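Local coordinates for uncharacterized protein (Legionella pneumophila subsp. pneumophila, PDB 5T2X) that is of unknown function but belongs to the DUF5630 family and folds as a single, mostly helical chain without strands, at residues 24-29 with 54-59; 82-87 with 217-222; 156-161 with 177-182; 167-172 with 210-215; 196-201 with 243-248. One frame throughout, in Å; residues are numbered along the deposited sequence.

Contact 1: residues 24-29 with 54-59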
# COMPACT_ATOMS: atom_id res chain seq x y z
N ASN A 24 -3.71 -28.45 -16.60
CA ASN A 24 -4.27 -29.13 -17.75
C ASN A 24 -5.74 -28.78 -17.95
O ASN A 24 -6.20 -28.66 -19.09
CB ASN A 24 -4.09 -30.64 -17.61
CG ASN A 24 -2.63 -31.06 -17.63
OD1 ASN A 24 -1.76 -30.31 -18.07
ND2 ASN A 24 -2.35 -32.27 -17.14
N LEU A 25 -6.49 -28.61 -16.86
CA LEU A 25 -7.89 -28.20 -16.98
C LEU A 25 -8.01 -26.86 -17.68
O LEU A 25 -8.93 -26.65 -18.48
CB LEU A 25 -8.54 -28.14 -15.60
CG LEU A 25 -8.78 -29.47 -14.88
CD1 LEU A 25 -9.36 -29.24 -13.50
CD2 LEU A 25 -9.69 -30.36 -15.71
N ILE A 26 -7.08 -25.93 -17.41
CA ILE A 26 -7.11 -24.63 -18.06
C ILE A 26 -6.74 -24.77 -19.54
O ILE A 26 -7.33 -24.11 -20.40
CB ILE A 26 -6.19 -23.64 -17.33
CG1 ILE A 26 -6.66 -23.47 -15.89
CG2 ILE A 26 -6.16 -22.30 -18.05
CD1 ILE A 26 -5.75 -22.59 -15.06
N LYS A 27 -5.77 -25.63 -19.84
CA LYS A 27 -5.38 -25.84 -21.23
C LYS A 27 -6.48 -26.54 -22.02
O LYS A 27 -6.73 -26.21 -23.18
CB LYS A 27 -4.08 -26.63 -21.30
CG LYS A 27 -2.89 -25.92 -20.67
CD LYS A 27 -1.66 -26.81 -20.62
CE LYS A 27 -0.49 -26.10 -19.97
NZ LYS A 27 0.70 -27.00 -19.85
N GLU A 28 -7.16 -27.51 -21.40
CA GLU A 28 -8.27 -28.21 -22.05
C GLU A 28 -9.55 -27.38 -22.10
O GLU A 28 -10.60 -27.92 -22.50
CB GLU A 28 -8.56 -29.54 -21.34
CG GLU A 28 -7.38 -30.51 -21.28
CD GLU A 28 -7.20 -31.32 -22.54
OE1 GLU A 28 -7.29 -30.75 -23.65
OE2 GLU A 28 -6.97 -32.55 -22.43
N ASN A 29 -9.46 -26.11 -21.70
CA ASN A 29 -10.57 -25.16 -21.70
C ASN A 29 -11.71 -25.58 -20.76
O ASN A 29 -12.85 -25.14 -20.94
CB ASN A 29 -11.11 -24.94 -23.12
CG ASN A 29 -10.04 -24.47 -24.08
OD1 ASN A 29 -9.80 -25.09 -25.11
ND2 ASN A 29 -9.38 -23.36 -23.73
N LYS A 54 2.76 -20.25 -14.66
CA LYS A 54 2.28 -19.16 -15.50
C LYS A 54 0.84 -19.41 -15.95
O LYS A 54 0.06 -18.45 -16.07
CB LYS A 54 3.19 -18.99 -16.72
CG LYS A 54 2.69 -17.98 -17.74
CD LYS A 54 3.56 -17.97 -18.99
CE LYS A 54 2.97 -17.06 -20.05
NZ LYS A 54 2.81 -15.66 -19.56
N THR A 55 0.47 -20.67 -16.18
CA THR A 55 -0.89 -20.97 -16.62
C THR A 55 -1.91 -20.61 -15.54
O THR A 55 -2.98 -20.07 -15.85
CB THR A 55 -1.01 -22.45 -16.98
OG1 THR A 55 -0.06 -22.77 -18.01
CG2 THR A 55 -2.41 -22.77 -17.47
N ILE A 56 -1.60 -20.88 -14.28
CA ILE A 56 -2.55 -20.62 -13.20
C ILE A 56 -2.71 -19.12 -12.99
O ILE A 56 -3.83 -18.61 -12.90
CB ILE A 56 -2.10 -21.32 -11.90
CG1 ILE A 56 -1.93 -22.83 -12.13
CG2 ILE A 56 -3.11 -21.06 -10.79
CD1 ILE A 56 -3.08 -23.49 -12.81
N THR A 57 -1.59 -18.39 -12.90
CA THR A 57 -1.68 -16.97 -12.54
C THR A 57 -2.35 -16.15 -13.64
O THR A 57 -3.12 -15.24 -13.34
CB THR A 57 -0.29 -16.42 -12.22
OG1 THR A 57 -0.39 -15.02 -11.92
CG2 THR A 57 0.68 -16.62 -13.38
N ASP A 58 -2.07 -16.47 -14.91
CA ASP A 58 -2.74 -15.76 -15.99
C ASP A 58 -4.24 -16.00 -15.97
O ASP A 58 -5.03 -15.08 -16.20
CB ASP A 58 -2.15 -16.17 -17.34
CG ASP A 58 -0.69 -15.77 -17.49
OD1 ASP A 58 -0.22 -14.91 -16.71
OD2 ASP A 58 -0.01 -16.32 -18.38
N PHE A 59 -4.64 -17.24 -15.68
CA PHE A 59 -6.07 -17.55 -15.57
C PHE A 59 -6.69 -16.84 -14.38
O PHE A 59 -7.83 -16.37 -14.46
CB PHE A 59 -6.25 -19.07 -15.47
CG PHE A 59 -7.68 -19.50 -15.30
CD1 PHE A 59 -8.56 -19.44 -16.37
CD2 PHE A 59 -8.13 -19.99 -14.09
CE1 PHE A 59 -9.88 -19.84 -16.22
CE2 PHE A 59 -9.44 -20.39 -13.93
CZ PHE A 59 -10.32 -20.32 -15.00
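Ile-26 of helix 15-27 packs on Thr-55, Ile-56 and Phe-59 of helix 54-60, an apolar helix-to-helix contact in the N-terminal part of the chain; the centre of the contact lies about 29 Å from the centre of the chain. The branches of Ile-26 spread over three partners, with Phe-59 touched by all of them. CG2, held anti to the backbone N (CG1 torsion -60°), meets Thr-55 CG2 at 3.8 Å, the two side chains running alongside in opposite senses. CD1 wedges in further: it lies 3.6 Å from Ile-56 CD1 and 3.6 Å from Phe-59 CB. CG1 stands 4.1 Å above the plane of the Phe-59 ring, toward the rim of one face. The extended Lys-27 passes Thr-55 at about a right angle, CE 3.9 Å from OG1. Just beyond, helix 15-27 ends in a Schellman motif with Asn-29, at positive phi, as its C-prime residue. Around the contact, Ile-26 also touches Ala-34 of helix 31-40, while Ile-56 reaches Ile-22 of helix 15-27 and Thr-50 of helix 43-52.

Contact 2: residues 82-87 with 217-222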
# COMPACT_ATOMS: atom_id res chain seq x y z
N SER A 82 -14.40 -4.02 7.36
CA SER A 82 -14.40 -4.78 6.12
C SER A 82 -13.52 -4.07 5.11
O SER A 82 -13.61 -2.85 4.95
CB SER A 82 -15.82 -4.95 5.57
OG SER A 82 -16.64 -5.67 6.47
N PHE A 83 -12.67 -4.84 4.43
CA PHE A 83 -11.82 -4.27 3.40
C PHE A 83 -12.66 -3.82 2.21
O PHE A 83 -13.69 -4.41 1.89
CB PHE A 83 -10.77 -5.28 2.94
CG PHE A 83 -9.71 -5.57 3.97
CD1 PHE A 83 -9.81 -6.65 4.81
CD2 PHE A 83 -8.60 -4.74 4.08
CE1 PHE A 83 -8.84 -6.92 5.76
CE2 PHE A 83 -7.62 -5.00 5.02
CZ PHE A 83 -7.74 -6.09 5.86
N GLU A 84 -12.20 -2.76 1.55
CA GLU A 84 -12.86 -2.22 0.38
C GLU A 84 -11.88 -2.18 -0.79
O GLU A 84 -10.67 -2.03 -0.60
CB GLU A 84 -13.41 -0.81 0.64
CG GLU A 84 -14.38 -0.75 1.82
CD GLU A 84 -14.95 0.64 2.03
OE1 GLU A 84 -14.80 1.49 1.13
OE2 GLU A 84 -15.56 0.88 3.09
N GLU A 85 -12.41 -2.34 -2.00
CA GLU A 85 -11.61 -2.32 -3.21
C GLU A 85 -11.61 -0.93 -3.83
O GLU A 85 -12.59 -0.20 -3.74
CB GLU A 85 -12.14 -3.34 -4.22
CG GLU A 85 -12.37 -4.73 -3.65
CD GLU A 85 -13.01 -5.67 -4.65
OE1 GLU A 85 -12.67 -5.59 -5.85
OE2 GLU A 85 -13.87 -6.48 -4.24
N TYR A 86 -10.48 -0.58 -4.45
CA TYR A 86 -10.37 0.69 -5.16
C TYR A 86 -9.20 0.62 -6.12
O TYR A 86 -8.15 0.07 -5.76
CB TYR A 86 -10.20 1.87 -4.19
CG TYR A 86 -9.02 1.74 -3.24
CD1 TYR A 86 -7.78 2.30 -3.57
CD2 TYR A 86 -9.14 1.09 -2.03
CE1 TYR A 86 -6.71 2.19 -2.71
CE2 TYR A 86 -8.07 0.98 -1.16
CZ TYR A 86 -6.85 1.53 -1.51
OH TYR A 86 -5.78 1.43 -0.65
N PRO A 87 -9.33 1.15 -7.33
CA PRO A 87 -8.21 1.14 -8.28
C PRO A 87 -7.10 2.06 -7.81
O PRO A 87 -7.30 2.87 -6.89
CB PRO A 87 -8.86 1.65 -9.58
CG PRO A 87 -10.02 2.45 -9.13
CD PRO A 87 -10.54 1.78 -7.90
N ILE A 217 -8.83 5.27 2.83
CA ILE A 217 -8.80 5.67 4.23
C ILE A 217 -9.39 4.57 5.11
O ILE A 217 -8.93 4.33 6.23
CB ILE A 217 -9.52 7.01 4.42
CG1 ILE A 217 -8.83 8.11 3.62
CG2 ILE A 217 -9.58 7.39 5.90
CD1 ILE A 217 -9.55 9.44 3.65
N ASN A 218 -10.42 3.89 4.61
CA ASN A 218 -11.01 2.78 5.35
C ASN A 218 -10.00 1.66 5.55
O ASN A 218 -9.81 1.17 6.67
CB ASN A 218 -12.25 2.27 4.61
CG ASN A 218 -12.81 1.00 5.23
OD1 ASN A 218 -13.59 1.05 6.18
ND2 ASN A 218 -12.42 -0.14 4.68
N ASN A 219 -9.33 1.24 4.47
CA ASN A 219 -8.39 0.12 4.57
C ASN A 219 -7.15 0.50 5.37
O ASN A 219 -6.69 -0.28 6.21
CB ASN A 219 -7.99 -0.35 3.17
CG ASN A 219 -9.14 -0.95 2.41
OD1 ASN A 219 -10.30 -0.84 2.80
ND2 ASN A 219 -8.83 -1.60 1.29
N ALA A 220 -6.60 1.69 5.13
CA ALA A 220 -5.31 2.04 5.71
C ALA A 220 -5.37 2.14 7.23
O ALA A 220 -4.43 1.74 7.92
CB ALA A 220 -4.81 3.36 5.12
N TYR A 221 -6.47 2.67 7.76
CA TYR A 221 -6.61 2.87 9.20
C TYR A 221 -7.63 1.93 9.83
O TYR A 221 -8.05 2.16 10.97
CB TYR A 221 -6.97 4.33 9.48
CG TYR A 221 -6.10 5.30 8.71
CD1 TYR A 221 -4.72 5.31 8.87
CD2 TYR A 221 -6.66 6.19 7.80
CE1 TYR A 221 -3.92 6.18 8.16
CE2 TYR A 221 -5.86 7.06 7.08
CZ TYR A 221 -4.50 7.06 7.26
OH TYR A 221 -3.70 7.93 6.55
N PHE A 222 -8.03 0.88 9.11
CA PHE A 222 -8.91 -0.16 9.64
C PHE A 222 -10.23 0.42 10.13
O PHE A 222 -10.75 0.05 11.19
CB PHE A 222 -8.22 -0.96 10.74
CG PHE A 222 -6.87 -1.50 10.35
CD1 PHE A 222 -6.77 -2.64 9.56
CD2 PHE A 222 -5.71 -0.86 10.75
CE1 PHE A 222 -5.53 -3.13 9.19
CE2 PHE A 222 -4.47 -1.35 10.39
CZ PHE A 222 -4.38 -2.49 9.61
O HOH W 1 -15.10 -1.15 7.71
O HOH W 2 -5.94 -1.13 0.63
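Asn-219 turns its amide to the backbone of Glu-84 and uses both ends of it: Glu-84 N donates to Asn-219 OD1 at 3.0 Å, and Asn-219 ND2 donates to Glu-84 O at 2.7 Å. The second bond arrives in the carbonyl plane of Glu-84, on a lone pair. Asn-218 adds a further grip, its ND2 reaching Ser-82 O at 3.0 Å and, with its other hydrogen, Asn-219 OD1 at 2.9 Å. That oxygen therefore accepts from two donors, which should hold the Asn-219 amide against rotation. Over the Asn-218 amide lies the Glu-84 carboxylate, stacked with the planes 23° apart and OE2 3.5 Å from Asn-218 CG. The Tyr-86 ring presents its edge to Asn-219, CE2 3.6 Å from ND2.

A second shell fixes these groups. One water accepts from Ser-82 N and donates to Asn-218 OD1; another accepts from Asn-219 ND2 and is hydrogen-bonded to Tyr-86 OH. Glu-84 OE1 bonds Ser-215 OG one turn back along the helix, and Tyr-86 OH bonds His-168 ND1. The arrangement is that of an extended loop docked on the C-terminal end of a helix, with a side-chain amide satisfying the N-H and C=O of one loop residue.

Contact 3: residues 156-161 with 177-182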
# COMPACT_ATOMS: atom_id res chain seq x y z
N LEU A 156 15.47 4.79 0.40
CA LEU A 156 14.43 3.76 0.45
C LEU A 156 13.21 4.26 1.22
O LEU A 156 12.07 3.95 0.85
CB LEU A 156 14.97 2.48 1.09
CG LEU A 156 15.94 1.66 0.25
CD1 LEU A 156 16.34 0.40 1.00
CD2 LEU A 156 15.32 1.31 -1.09
N THR A 157 13.43 5.01 2.31
CA THR A 157 12.32 5.51 3.11
C THR A 157 11.37 6.34 2.26
O THR A 157 10.15 6.15 2.31
CB THR A 157 12.85 6.34 4.28
OG1 THR A 157 13.90 5.64 4.94
CG2 THR A 157 11.74 6.62 5.27
N LEU A 158 11.91 7.27 1.47
CA LEU A 158 11.07 8.11 0.63
C LEU A 158 10.52 7.34 -0.56
O LEU A 158 9.41 7.64 -1.03
CB LEU A 158 11.85 9.34 0.17
CG LEU A 158 11.01 10.52 -0.32
CD1 LEU A 158 10.11 11.01 0.80
CD2 LEU A 158 11.92 11.64 -0.80
N HIS A 159 11.27 6.36 -1.06
CA HIS A 159 10.78 5.57 -2.19
C HIS A 159 9.55 4.76 -1.81
O HIS A 159 8.59 4.67 -2.60
CB HIS A 159 11.89 4.64 -2.70
CG HIS A 159 11.42 3.65 -3.72
ND1 HIS A 159 11.03 4.02 -4.99
CD2 HIS A 159 11.27 2.31 -3.65
CE1 HIS A 159 10.67 2.94 -5.66
NE2 HIS A 159 10.80 1.89 -4.87
N TYR A 160 9.56 4.15 -0.63
CA TYR A 160 8.40 3.36 -0.20
C TYR A 160 7.18 4.24 -0.00
O TYR A 160 6.06 3.83 -0.33
CB TYR A 160 8.74 2.59 1.07
CG TYR A 160 9.75 1.48 0.87
CD1 TYR A 160 9.68 0.64 -0.23
CD2 TYR A 160 10.78 1.28 1.78
CE1 TYR A 160 10.60 -0.37 -0.42
CE2 TYR A 160 11.71 0.28 1.60
CZ TYR A 160 11.62 -0.55 0.50
OH TYR A 160 12.54 -1.55 0.32
N ALA A 161 7.37 5.45 0.52
CA ALA A 161 6.26 6.37 0.69
C ALA A 161 5.76 6.88 -0.66
O ALA A 161 4.56 7.10 -0.85
CB ALA A 161 6.66 7.53 1.59
N TYR A 177 3.87 12.60 3.29
CA TYR A 177 3.96 13.83 4.06
C TYR A 177 4.65 13.58 5.40
O TYR A 177 5.55 14.33 5.80
CB TYR A 177 2.56 14.43 4.26
CG TYR A 177 2.34 15.10 5.60
CD1 TYR A 177 2.83 16.39 5.84
CD2 TYR A 177 1.64 14.47 6.61
CE1 TYR A 177 2.62 17.01 7.06
CE2 TYR A 177 1.43 15.08 7.84
CZ TYR A 177 1.93 16.35 8.05
OH TYR A 177 1.72 16.96 9.27
N LYS A 178 4.23 12.53 6.11
CA LYS A 178 4.86 12.22 7.39
C LYS A 178 6.30 11.78 7.22
O LYS A 178 7.14 12.05 8.08
CB LYS A 178 4.05 11.14 8.12
CG LYS A 178 4.47 10.92 9.56
CD LYS A 178 4.31 12.19 10.38
CE LYS A 178 4.77 12.00 11.81
NZ LYS A 178 4.60 13.24 12.62
N THR A 179 6.62 11.09 6.12
CA THR A 179 7.99 10.68 5.87
C THR A 179 8.90 11.88 5.66
O THR A 179 10.04 11.90 6.14
CB THR A 179 8.05 9.74 4.67
OG1 THR A 179 7.25 8.58 4.93
CG2 THR A 179 9.48 9.30 4.39
N CYS A 180 8.41 12.91 4.96
CA CYS A 180 9.20 14.11 4.75
C CYS A 180 9.43 14.85 6.07
O CYS A 180 10.51 15.43 6.28
CB CYS A 180 8.52 15.03 3.74
SG CYS A 180 8.50 14.40 2.04
N LEU A 181 8.44 14.85 6.96
CA LEU A 181 8.63 15.46 8.27
C LEU A 181 9.71 14.74 9.06
O LEU A 181 10.58 15.38 9.67
CB LEU A 181 7.32 15.47 9.06
CG LEU A 181 6.15 16.32 8.56
CD1 LEU A 181 5.04 16.31 9.60
CD2 LEU A 181 6.59 17.75 8.27
N ASN A 182 9.68 13.41 9.06
CA ASN A 182 10.68 12.64 9.79
C ASN A 182 12.07 12.81 9.20
O ASN A 182 13.06 12.77 9.93
CB ASN A 182 10.29 11.16 9.81
CG ASN A 182 9.02 10.91 10.61
OD1 ASN A 182 8.37 11.85 11.07
ND2 ASN A 182 8.66 9.64 10.76
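Thr-157, Leu-158 and Ala-161 gather around Thr-179 at the interface of an antiparallel helical hairpin, helices 153-167 and 169-185. Over these short segments the axes approach to 9.6 Å, and their directions differ by 165°. This is an ordinary packing distance, with threonine and alanine methyls between the helices.

Thr-157 comes first. Its CG2 meets CG2 of Thr-179 at 3.6 Å, methyl against methyl, and the two side chains cross at a slant; its hydroxyl turns back to bond Tyr-153 O in its own helix. Leu-158 starts off to one side, yet with CG anti to the backbone N (chi1 -161°) it swings CD1 across to lie 4.0 Å from Thr-179 CG2 and 4.0 Å from Cys-180 SG. One turn after Thr-157, Ala-161 brings its methyl directly against Thr-179.

Other helices close in on the pair: Thr-157 touches Ala-142 and Tyr-143 of helix 132-147, and Cys-180 touches Ala-197 of helix 191-207. Thr-179 spends its polar group within its own helix, OG1 bonding Leu-175 O, while the same oxygen packs 3.6 Å from Ala-161 CB.

Contact 4: residues 167-172 with 210-215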
# COMPACT_ATOMS: atom_id res chain seq x y z
N TYR A 167 -0.73 4.34 -5.42
CA TYR A 167 -1.83 3.39 -5.35
C TYR A 167 -2.82 3.64 -4.22
O TYR A 167 -3.89 3.02 -4.24
CB TYR A 167 -1.28 1.96 -5.20
CG TYR A 167 -0.22 1.58 -6.21
CD1 TYR A 167 -0.55 1.21 -7.50
CD2 TYR A 167 1.13 1.59 -5.85
CE1 TYR A 167 0.43 0.85 -8.42
CE2 TYR A 167 2.11 1.24 -6.77
CZ TYR A 167 1.75 0.87 -8.04
OH TYR A 167 2.73 0.52 -8.95
N HIS A 168 -2.52 4.51 -3.25
CA HIS A 168 -3.33 4.55 -2.04
C HIS A 168 -3.83 5.94 -1.68
O HIS A 168 -4.15 6.20 -0.52
CB HIS A 168 -2.56 3.93 -0.87
CG HIS A 168 -2.19 2.50 -1.10
ND1 HIS A 168 -3.13 1.49 -1.11
CD2 HIS A 168 -1.01 1.91 -1.37
CE1 HIS A 168 -2.54 0.33 -1.35
NE2 HIS A 168 -1.25 0.56 -1.52
N TRP A 169 -3.90 6.85 -2.66
CA TRP A 169 -4.72 8.07 -2.58
C TRP A 169 -4.32 8.88 -1.35
O TRP A 169 -3.13 9.17 -1.17
CB TRP A 169 -6.18 7.66 -2.64
CG TRP A 169 -6.61 7.10 -3.96
CD1 TRP A 169 -6.43 5.83 -4.41
CD2 TRP A 169 -7.28 7.81 -5.01
NE1 TRP A 169 -6.95 5.69 -5.67
CE2 TRP A 169 -7.48 6.89 -6.06
CE3 TRP A 169 -7.74 9.12 -5.15
CZ2 TRP A 169 -8.11 7.25 -7.25
CZ3 TRP A 169 -8.37 9.47 -6.33
CH2 TRP A 169 -8.55 8.54 -7.37
N THR A 170 -5.27 9.27 -0.48
CA THR A 170 -4.94 10.16 0.63
C THR A 170 -4.02 9.52 1.66
O THR A 170 -3.03 10.16 2.05
CB THR A 170 -6.23 10.69 1.27
OG1 THR A 170 -6.87 11.61 0.37
CG2 THR A 170 -5.95 11.38 2.60
N PRO A 171 -4.27 8.29 2.15
CA PRO A 171 -3.32 7.69 3.09
C PRO A 171 -1.92 7.54 2.52
O PRO A 171 -0.94 7.60 3.28
CB PRO A 171 -3.95 6.33 3.42
CG PRO A 171 -5.40 6.54 3.19
CD PRO A 171 -5.48 7.46 2.01
N GLY A 172 -1.79 7.35 1.21
CA GLY A 172 -0.47 7.29 0.60
C GLY A 172 0.26 8.61 0.68
O GLY A 172 1.43 8.67 1.07
N HIS A 210 -12.72 11.97 -2.76
CA HIS A 210 -13.03 11.00 -3.80
C HIS A 210 -13.45 9.67 -3.20
O HIS A 210 -13.00 9.28 -2.12
CB HIS A 210 -11.82 10.80 -4.72
CG HIS A 210 -12.15 10.16 -6.03
ND1 HIS A 210 -12.44 8.82 -6.15
CD2 HIS A 210 -12.23 10.68 -7.28
CE1 HIS A 210 -12.68 8.54 -7.42
NE2 HIS A 210 -12.56 9.65 -8.12
N GLN A 211 -14.34 8.97 -3.91
CA GLN A 211 -14.86 7.70 -3.42
C GLN A 211 -13.75 6.67 -3.24
O GLN A 211 -13.72 5.95 -2.23
CB GLN A 211 -15.94 7.17 -4.37
CG GLN A 211 -16.37 5.75 -4.08
CD GLN A 211 -17.22 5.15 -5.19
OE1 GLN A 211 -17.74 5.88 -6.04
NE2 GLN A 211 -17.34 3.83 -5.20
N TYR A 212 -12.84 6.59 -4.21
CA TYR A 212 -11.74 5.63 -4.11
C TYR A 212 -10.82 5.96 -2.95
O TYR A 212 -10.28 5.06 -2.29
CB TYR A 212 -10.97 5.59 -5.42
CG TYR A 212 -11.78 5.11 -6.60
CD1 TYR A 212 -12.87 4.27 -6.43
CD2 TYR A 212 -11.46 5.50 -7.90
CE1 TYR A 212 -13.62 3.83 -7.51
CE2 TYR A 212 -12.20 5.07 -8.98
CZ TYR A 212 -13.28 4.23 -8.78
OH TYR A 212 -14.01 3.80 -9.86
N SER A 213 -10.62 7.26 -2.67
CA SER A 213 -9.78 7.65 -1.54
C SER A 213 -10.47 7.37 -0.21
O SER A 213 -9.79 7.06 0.77
CB SER A 213 -9.40 9.12 -1.66
OG SER A 213 -8.61 9.53 -0.56
N ILE A 214 -11.79 7.49 -0.16
CA ILE A 214 -12.53 7.14 1.05
C ILE A 214 -12.33 5.67 1.38
O ILE A 214 -12.19 5.29 2.55
CB ILE A 214 -14.02 7.49 0.89
CG1 ILE A 214 -14.21 9.01 0.79
CG2 ILE A 214 -14.84 6.94 2.05
CD1 ILE A 214 -13.85 9.75 2.05
N SER A 215 -12.31 4.82 0.36
CA SER A 215 -12.05 3.40 0.58
C SER A 215 -10.62 3.17 1.04
O SER A 215 -10.36 2.29 1.87
CB SER A 215 -12.35 2.60 -0.69
OG SER A 215 -13.73 2.69 -1.03
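Trp-169 lays its indole along the start of helix 211-220, and the contact can be followed outward from its CB, which rests 3.7 Å from Ser-213 CB. CG lies by Ser-213 CA, and Ser-213 N stands over the same indole face as Tyr-212 CB. On the nitrogen side, NE1 bonds Pro-87 O, which should help to set the rotation of the ring system. CE2 and CZ2 then pass beneath Tyr-212 CB, CZ2 at 3.8 Å from it. This is a CH-pi contact: CB sits 4.1 Å from the centroid of the Trp-169 six-membered ring and 26° off its normal. CZ2 also meets the edge of the Tyr-212 ring.

With His-210 these two residues form an aromatic cluster around a helix N-terminus. His-210 is the N-cap of helix 211-220, its ND1 accepting from Tyr-212 N at 3.0 Å in the plane of the imidazole. NE2 bonds Phe-273 O, so both nitrogens are engaged and the ring is held in position. Trp-169 reaches it with its far corner: CZ3 comes 3.9 Å from His-210 CG, and CH2 lies over the centre of the imidazole, the ring planes inclined by 31°. Beside the cluster, Ser-213 OG, anti to its own backbone N (chi1 179°), donates to Thr-170 OG1 at 2.9 Å, and Thr-170 OG1 is also hydrogen-bonded to Ala-204 O.

Contact 5: residues 196-201 with 243-248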
# COMPACT_ATOMS: atom_id res chain seq x y z
N GLU A 196 8.38 19.70 0.48
CA GLU A 196 7.81 18.49 -0.10
C GLU A 196 6.72 17.91 0.79
O GLU A 196 5.76 17.32 0.29
CB GLU A 196 8.91 17.45 -0.34
CG GLU A 196 9.79 17.74 -1.55
CD GLU A 196 9.07 17.48 -2.86
OE1 GLU A 196 8.26 16.53 -2.92
OE2 GLU A 196 9.32 18.21 -3.84
N ALA A 197 6.85 18.07 2.11
CA ALA A 197 5.81 17.60 3.02
C ALA A 197 4.51 18.37 2.82
O ALA A 197 3.42 17.79 2.85
CB ALA A 197 6.28 17.71 4.47
N LEU A 198 4.61 19.69 2.62
CA LEU A 198 3.42 20.51 2.43
C LEU A 198 2.67 20.11 1.17
O LEU A 198 1.45 19.98 1.18
CB LEU A 198 3.81 21.99 2.39
CG LEU A 198 2.68 22.98 2.09
CD1 LEU A 198 1.61 22.91 3.16
CD2 LEU A 198 3.23 24.39 1.96
N GLU A 199 3.40 19.92 0.06
CA GLU A 199 2.76 19.56 -1.20
C GLU A 199 2.01 18.24 -1.07
O GLU A 199 0.85 18.13 -1.50
CB GLU A 199 3.81 19.48 -2.31
CG GLU A 199 3.25 19.03 -3.65
CD GLU A 199 4.32 18.96 -4.72
OE1 GLU A 199 5.41 19.54 -4.52
OE2 GLU A 199 4.08 18.32 -5.77
N ALA A 200 2.64 17.23 -0.47
CA ALA A 200 1.97 15.95 -0.29
C ALA A 200 0.80 16.07 0.68
O ALA A 200 -0.22 15.38 0.51
CB ALA A 200 2.97 14.90 0.21
N LEU A 201 0.92 16.92 1.69
CA LEU A 201 -0.19 17.12 2.62
C LEU A 201 -1.37 17.79 1.94
O LEU A 201 -2.53 17.42 2.18
CB LEU A 201 0.28 17.95 3.82
CG LEU A 201 -0.77 18.29 4.88
CD1 LEU A 201 -1.39 17.02 5.44
CD2 LEU A 201 -0.14 19.11 6.00
N GLU A 243 1.14 24.09 10.80
CA GLU A 243 2.37 23.73 11.50
C GLU A 243 3.49 23.37 10.54
O GLU A 243 4.66 23.60 10.84
CB GLU A 243 2.11 22.58 12.48
CG GLU A 243 1.26 22.97 13.67
CD GLU A 243 1.26 21.92 14.76
OE1 GLU A 243 0.45 22.04 15.71
OE2 GLU A 243 2.06 20.96 14.66
N THR A 244 3.15 22.80 9.38
CA THR A 244 4.18 22.51 8.38
C THR A 244 4.78 23.79 7.82
O THR A 244 5.99 23.87 7.60
CB THR A 244 3.59 21.65 7.26
OG1 THR A 244 3.15 20.39 7.79
CG2 THR A 244 4.63 21.39 6.17
N ILE A 245 3.94 24.80 7.59
CA ILE A 245 4.43 26.08 7.08
C ILE A 245 5.27 26.79 8.13
O ILE A 245 6.28 27.43 7.81
CB ILE A 245 3.25 26.95 6.60
CG1 ILE A 245 2.51 26.24 5.46
CG2 ILE A 245 3.73 28.32 6.16
CD1 ILE A 245 1.30 26.99 4.97
N ALA A 246 4.89 26.68 9.40
CA ALA A 246 5.62 27.35 10.47
C ALA A 246 6.95 26.65 10.75
O ALA A 246 8.00 27.29 10.81
CB ALA A 246 4.77 27.43 11.73
N LYS A 247 6.91 25.33 10.95
CA LYS A 247 8.14 24.59 11.23
C LYS A 247 9.12 24.69 10.07
O LYS A 247 10.33 24.82 10.28
CB LYS A 247 7.82 23.12 11.52
CG LYS A 247 7.20 22.87 12.88
CD LYS A 247 6.86 21.40 13.08
CE LYS A 247 6.19 21.16 14.42
NZ LYS A 247 5.79 19.73 14.60
N GLY A 248 8.61 24.64 8.84
CA GLY A 248 9.48 24.67 7.67
C GLY A 248 10.00 26.03 7.28
O GLY A 248 10.86 26.10 6.40
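Helices 191-207 and 237-248 pair almost exactly antiparallel where Leu-198 and Leu-201 meet Thr-244 and Ile-245; the segment axes come within 9.8 Å of each other with directions 173° apart. Thr-244 lies opposite Leu-198, and its CG2 packs 3.9 Å from Leu-198 CB and 4.4 Å from Ala-197 CB. On its other branch, Thr-244 OG1 faces Leu-201 CD2 at 4.0 Å. The hydroxyl is not left to this apolar neighbour: it bonds Ala-240 O, one turn back in its own helix. Between these segments the helix-helix contact is one of apolar van der Waals packing, with a buried threonine presenting its methyl to helix 191-207. Leu-198, whose CG stands anti to the backbone N (chi1 175°), brings both its methyls to Ile-245, CD2 lying 4.0 Å from CG1. Helix 252-272 covers this end through Leu-255, which touches Leu-198 and Ile-245, whereas Tyr-177 of helix 169-185 packs on Leu-201 and Thr-244.

Overall arrangement
From the N terminus, contact 1 closes a short helical loop, 24-59, before any other contact opens; its centre lies about 50 Å from that of contact 5, across the chain's centre. Contact 2 then closes the long loop from 82 to 222, inside which contacts 3 and 4 are nested. Contacts 3 and 4 cross, sharing helix 169-185, and contact 5 crosses both 2 and 4 while following 3 in series. Contacts 2 and 4 share helix 211-220 and touch directly, Pro-87 packing on Tyr-212. Contact 3 meets contact 5 through Tyr-177 and Cys-180, so the hairpin packs against helices 191-207 and 237-248.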